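Long-range contacts in beta-mannosidase (PDB 4CVU), which probably hydrolyses terminal beta-linked mannose residues from the non-reducing ends of oligosaccharides, as a fungal member of glycoside hydrolase family 2: residues A[236-241]-A[249-254]; A[603-608]-A[721-726]. All coordinates share one frame; numbering follows the deposited sequence.

Contacts 1 and 2 belong to separate parts of this large multidomain enzyme. Their centres lie about 47 Å apart, on opposite sides of the centre of the chain, and their nearest atoms about 32 Å, so neither touches the other. Along the sequence they follow in series: contact 1 joins two consecutive strands of an immunoglobulin-like domain, whereas contact 2 brings together a short helix and a loop separated by 112 residues, about half of them helical. Contact 1 borders a glycan attached to the protein, with the side chain of F236 about 4 Å from a bound NAG. At contact 2 the side chain of Y722 lies about 9 Å from a bound cadmium ion.

Contact 1 of 2, residues A[236-241]-A[249-254]; sequences FRKGQF and TAPWVV
F236 and V253 form an antiparallel hydrogen-bonded pair, F236 N to V253 O at 3.1 Å and V253 N to F236 O at 2.9 Å, and the neighbouring R237 and W252 form a non-hydrogen-bonded pair with CA atoms 4.7 Å apart. Past the strand end, K238 N still donates to P251 O. R237 and W252 send their side chains in diverging directions, yet the R237 chain ends up over the indole face. The R237 chain bends about CB-CG (chi2 -81°), which lays CD over the six-membered ring of W252, 4.0 Å from its centroid and nearly on the ring normal, a CH-pi contact. Beyond it NE sits 3.3 Å from W252 CZ2, over the ring face toward its rim, and the guanidinium is tilted 33° from the indole. At its edge, NH1 donates to A250 O at 2.7 Å, close to the guanidinium plane; hydrogen bond and aromatic face together probably fix the rotation of the group. The other face of the strand pair carries F236 and V253, side by side and pointing the same way: V253 CB lies over the phenyl face, toward its rim, and V253 CG1 reaches F236 CZ at 3.7 Å. The V253 CG2 methyl packs against K238 CB, while K238 CD touches P251 CG where the two side chains cross. A type II turn from R237 to Q240 leads the chain off the strand; Q240 OE1 accepts from R237 N, and G239 takes the positive phi that suits glycine. Outside the pair, F348 meets W252 edge-to-face and H530 meets the F236 ring. Strand 227-237 is outermost in its sheet, so this is the loop end of a beta hairpin at the edge of the immunoglobulin-like beta-sandwich of family 2 glycosidases.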
# COMPACT_ATOMS: atom_id res chain seq x y z
N PHE A 236 32.03 41.60 9.17
CA PHE A 236 32.05 42.35 7.91
C PHE A 236 33.37 43.11 7.77
O PHE A 236 34.16 43.17 8.71
CB PHE A 236 30.86 43.32 7.84
CG PHE A 236 30.74 44.23 9.02
CD1 PHE A 236 30.21 43.78 10.23
CD2 PHE A 236 31.16 45.55 8.94
CE1 PHE A 236 30.11 44.61 11.31
CE2 PHE A 236 31.07 46.40 10.02
CZ PHE A 236 30.55 45.92 11.22
N ARG A 237 33.61 43.65 6.58
CA ARG A 237 34.78 44.49 6.35
C ARG A 237 34.45 45.88 6.86
O ARG A 237 33.32 46.36 6.74
CB ARG A 237 35.14 44.54 4.86
CG ARG A 237 35.62 43.22 4.25
CD ARG A 237 37.08 42.95 4.56
NE ARG A 237 37.58 41.71 3.97
CZ ARG A 237 38.86 41.33 3.95
NH1 ARG A 237 39.80 42.10 4.49
NH2 ARG A 237 39.21 40.18 3.40
N LYS A 238 35.45 46.55 7.40
CA LYS A 238 35.22 47.88 7.92
C LYS A 238 34.72 48.80 6.79
O LYS A 238 35.24 48.78 5.68
CB LYS A 238 36.49 48.42 8.56
CG LYS A 238 36.23 49.61 9.46
CD LYS A 238 37.28 49.75 10.55
CE LYS A 238 36.95 50.94 11.44
NZ LYS A 238 35.55 50.84 11.98
N GLY A 239 33.68 49.57 7.07
CA GLY A 239 33.06 50.45 6.08
C GLY A 239 32.00 49.78 5.19
O GLY A 239 31.41 50.43 4.34
N GLN A 240 31.79 48.48 5.37
CA GLN A 240 30.88 47.71 4.49
C GLN A 240 29.43 48.07 4.75
O GLN A 240 29.00 48.16 5.89
CB GLN A 240 31.09 46.19 4.67
CG GLN A 240 30.16 45.28 3.84
CD GLN A 240 30.52 43.80 3.94
OE1 GLN A 240 31.46 43.39 4.64
NE2 GLN A 240 29.78 42.97 3.18
N PHE A 241 28.67 48.20 3.68
CA PHE A 241 27.23 48.32 3.76
C PHE A 241 26.50 47.29 2.88
O PHE A 241 27.06 46.78 1.93
CB PHE A 241 26.80 49.73 3.38
CG PHE A 241 25.32 49.95 3.50
CD1 PHE A 241 24.72 50.01 4.75
CD2 PHE A 241 24.53 50.02 2.38
CE1 PHE A 241 23.36 50.21 4.85
CE2 PHE A 241 23.17 50.20 2.49
CZ PHE A 241 22.59 50.30 3.73
N THR A 249 40.72 44.91 1.28
CA THR A 249 41.98 45.19 1.97
C THR A 249 41.77 45.69 3.41
O THR A 249 42.72 45.86 4.14
CB THR A 249 42.84 46.25 1.22
OG1 THR A 249 42.28 47.54 1.41
CG2 THR A 249 42.95 45.97 -0.27
N ALA A 250 40.52 45.92 3.80
CA ALA A 250 40.19 46.54 5.07
C ALA A 250 40.14 45.55 6.22
O ALA A 250 40.01 44.35 6.00
CB ALA A 250 38.86 47.27 4.95
N PRO A 251 40.27 46.05 7.45
CA PRO A 251 40.17 45.16 8.62
C PRO A 251 38.77 44.56 8.85
O PRO A 251 37.76 45.13 8.42
CB PRO A 251 40.58 46.05 9.81
CG PRO A 251 40.48 47.46 9.32
CD PRO A 251 40.65 47.43 7.83
N TRP A 252 38.73 43.41 9.52
CA TRP A 252 37.45 42.77 9.86
C TRP A 252 36.88 43.41 11.11
O TRP A 252 37.63 43.72 12.03
CB TRP A 252 37.65 41.27 10.09
CG TRP A 252 37.92 40.51 8.84
CD1 TRP A 252 39.12 40.01 8.42
CD2 TRP A 252 36.97 40.15 7.84
NE1 TRP A 252 38.97 39.36 7.21
CE2 TRP A 252 37.66 39.44 6.83
CE3 TRP A 252 35.59 40.37 7.70
CZ2 TRP A 252 37.01 38.94 5.70
CZ3 TRP A 252 34.96 39.87 6.57
CH2 TRP A 252 35.66 39.17 5.59
N VAL A 253 35.58 43.66 11.14
CA VAL A 253 34.90 44.04 12.36
C VAL A 253 34.02 42.87 12.76
O VAL A 253 33.25 42.36 11.93
CB VAL A 253 34.04 45.29 12.21
CG1 VAL A 253 33.39 45.66 13.54
CG2 VAL A 253 34.85 46.46 11.68
N VAL A 254 34.19 42.40 13.99
CA VAL A 254 33.33 41.39 14.60
C VAL A 254 32.40 42.08 15.58
O VAL A 254 32.84 42.61 16.58
CB VAL A 254 34.16 40.35 15.34
CG1 VAL A 254 33.27 39.30 16.01
CG2 VAL A 254 35.17 39.69 14.39

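Contact 2 of 2, residues A[603-608]-A[721-726]; sequences IQTWQQ and EYDGRW
T605 OG1 donates to E721 OE1 in the closest polar approach; the modelled 2.4 Å is very short and doubtful as a length. OE1 also bonds to S602 OG. A second direct hydrogen bond runs from Q608 NE2 to D723 OD2 at 2.9 Å; the carboxylate oxygen stays near the amide plane of Q608, but the donor comes from above the carboxylate plane. Water 1 donates to T605 OG1 and D723 OD2 and accepts from R725 NE at 3.0 Å, in the guanidinium plane; water 2 donates to T605 OG1 and to Q608 OE1 at 2.7 Å.

Helix 603-609 packs here on the loop between strand 702-705 and helix 729-736; that strand pairs in parallel with strand 380-389 and so probably closes the (beta/alpha)8 barrel of the family 2 catalytic domain. The loop is a type I turn from E721 to G724, overlapped by an Asx turn in which D723 OD1 accepts from R725 N at 2.9 Å. With chi1 at 75°, D723 turns OD1 back to R725 N while OD2 faces Q608 NE2. Replacing D723 by alanine would probably leave Q608 NE2 and R725 N without their acceptor and cost water 1 one of its three partners.

Q604 and R725 stack their flat groups, planes 20° apart, with Q604 OE1 4.0 Å from R725 CZ over the guanidinium centre; R725 NH1 donates to H891 O.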
# COMPACT_ATOMS: atom_id res chain seq x y z
N ILE A 603 8.77 4.21 -10.02
CA ILE A 603 7.75 3.31 -9.49
C ILE A 603 8.09 2.89 -8.05
O ILE A 603 7.17 2.62 -7.26
CB ILE A 603 7.50 2.08 -10.40
CG1 ILE A 603 6.37 1.21 -9.83
CG2 ILE A 603 8.76 1.23 -10.61
CD1 ILE A 603 5.90 0.11 -10.76
N GLN A 604 9.37 2.84 -7.67
CA GLN A 604 9.71 2.39 -6.29
C GLN A 604 9.24 3.49 -5.33
O GLN A 604 8.80 3.22 -4.22
CB GLN A 604 11.21 2.13 -6.08
CG GLN A 604 11.80 0.97 -6.91
CD GLN A 604 12.07 1.31 -8.37
OE1 GLN A 604 11.99 2.44 -8.79
NE2 GLN A 604 12.42 0.31 -9.15
N THR A 605 9.35 4.76 -5.78
CA THR A 605 8.87 5.87 -4.97
C THR A 605 7.31 5.80 -4.88
O THR A 605 6.76 5.69 -3.74
CB THR A 605 9.41 7.24 -5.45
OG1 THR A 605 10.82 7.41 -5.09
CG2 THR A 605 8.63 8.32 -4.84
N TRP A 606 6.62 5.72 -6.03
CA TRP A 606 5.15 5.54 -6.02
C TRP A 606 4.76 4.43 -5.05
O TRP A 606 3.78 4.56 -4.29
CB TRP A 606 4.64 5.10 -7.35
CG TRP A 606 4.46 6.30 -8.26
CD1 TRP A 606 5.13 6.55 -9.39
CD2 TRP A 606 3.59 7.39 -8.04
NE1 TRP A 606 4.68 7.76 -9.96
CE2 TRP A 606 3.73 8.28 -9.13
CE3 TRP A 606 2.66 7.70 -7.05
CZ2 TRP A 606 2.98 9.45 -9.23
CZ3 TRP A 606 1.92 8.84 -7.14
CH2 TRP A 606 2.08 9.72 -8.24
N GLN A 607 5.47 3.34 -5.14
CA GLN A 607 5.13 2.15 -4.37
C GLN A 607 5.12 2.38 -2.85
O GLN A 607 4.55 1.59 -2.06
CB GLN A 607 6.07 1.00 -4.73
CG GLN A 607 5.69 0.29 -6.01
CD GLN A 607 6.71 -0.74 -6.43
OE1 GLN A 607 7.94 -0.54 -6.33
NE2 GLN A 607 6.22 -1.83 -6.86
N GLN A 608 5.76 3.46 -2.42
CA GLN A 608 5.80 3.81 -1.01
C GLN A 608 4.45 4.32 -0.51
O GLN A 608 4.16 4.17 0.65
CB GLN A 608 6.86 4.89 -0.76
CG GLN A 608 8.28 4.46 -1.08
CD GLN A 608 9.28 5.60 -1.05
OE1 GLN A 608 8.96 6.75 -0.70
NE2 GLN A 608 10.51 5.28 -1.39
N GLU A 721 13.70 12.63 -5.28
CA GLU A 721 12.39 12.17 -4.86
C GLU A 721 12.39 12.15 -3.31
O GLU A 721 13.44 12.39 -2.68
CB GLU A 721 12.07 10.80 -5.54
CG GLU A 721 12.04 10.84 -7.08
CD GLU A 721 12.00 9.45 -7.75
OE1 GLU A 721 11.81 8.44 -7.05
OE2 GLU A 721 12.12 9.37 -8.99
N TYR A 722 11.21 11.96 -2.73
CA TYR A 722 10.97 12.17 -1.34
C TYR A 722 12.02 11.52 -0.47
O TYR A 722 12.50 12.12 0.52
CB TYR A 722 9.55 11.74 -0.95
CG TYR A 722 9.21 11.80 0.55
CD1 TYR A 722 9.10 13.03 1.25
CD2 TYR A 722 8.99 10.63 1.26
CE1 TYR A 722 8.81 13.04 2.60
CE2 TYR A 722 8.70 10.65 2.60
CZ TYR A 722 8.59 11.87 3.28
OH TYR A 722 8.26 11.84 4.63
N ASP A 723 12.44 10.32 -0.87
CA ASP A 723 13.32 9.50 0.02
C ASP A 723 14.78 9.79 -0.34
O ASP A 723 15.70 9.26 0.25
CB ASP A 723 12.97 8.04 -0.06
CG ASP A 723 13.43 7.33 -1.34
OD1 ASP A 723 13.81 7.94 -2.40
OD2 ASP A 723 13.32 6.09 -1.27
N GLY A 724 14.95 10.61 -1.37
CA GLY A 724 16.27 10.96 -1.83
C GLY A 724 16.69 10.39 -3.18
O GLY A 724 17.72 10.79 -3.68
N ARG A 725 15.89 9.46 -3.75
CA ARG A 725 16.28 8.72 -4.95
C ARG A 725 16.44 9.74 -6.06
O ARG A 725 15.60 10.57 -6.19
CB ARG A 725 15.14 7.77 -5.40
CG ARG A 725 15.47 7.01 -6.71
CD ARG A 725 14.39 6.05 -7.16
NE ARG A 725 14.39 4.86 -6.33
CZ ARG A 725 15.04 3.71 -6.58
NH1 ARG A 725 15.76 3.54 -7.68
NH2 ARG A 725 14.97 2.70 -5.68
N TRP A 726 17.48 9.58 -6.84
CA TRP A 726 17.75 10.39 -8.03
C TRP A 726 16.85 10.00 -9.22
O TRP A 726 16.81 8.86 -9.63
CB TRP A 726 19.20 10.22 -8.40
CG TRP A 726 20.13 10.92 -7.50
CD1 TRP A 726 19.99 11.11 -6.19
CD2 TRP A 726 21.34 11.58 -7.87
NE1 TRP A 726 21.06 11.82 -5.67
CE2 TRP A 726 21.91 12.12 -6.69
CE3 TRP A 726 22.04 11.72 -9.07
CZ2 TRP A 726 23.09 12.83 -6.68
CZ3 TRP A 726 23.23 12.41 -9.06
CH2 TRP A 726 23.73 12.98 -7.87
O HOH W 1 12.51 5.49 -4.06
O HOH W 2 10.47 8.45 -2.19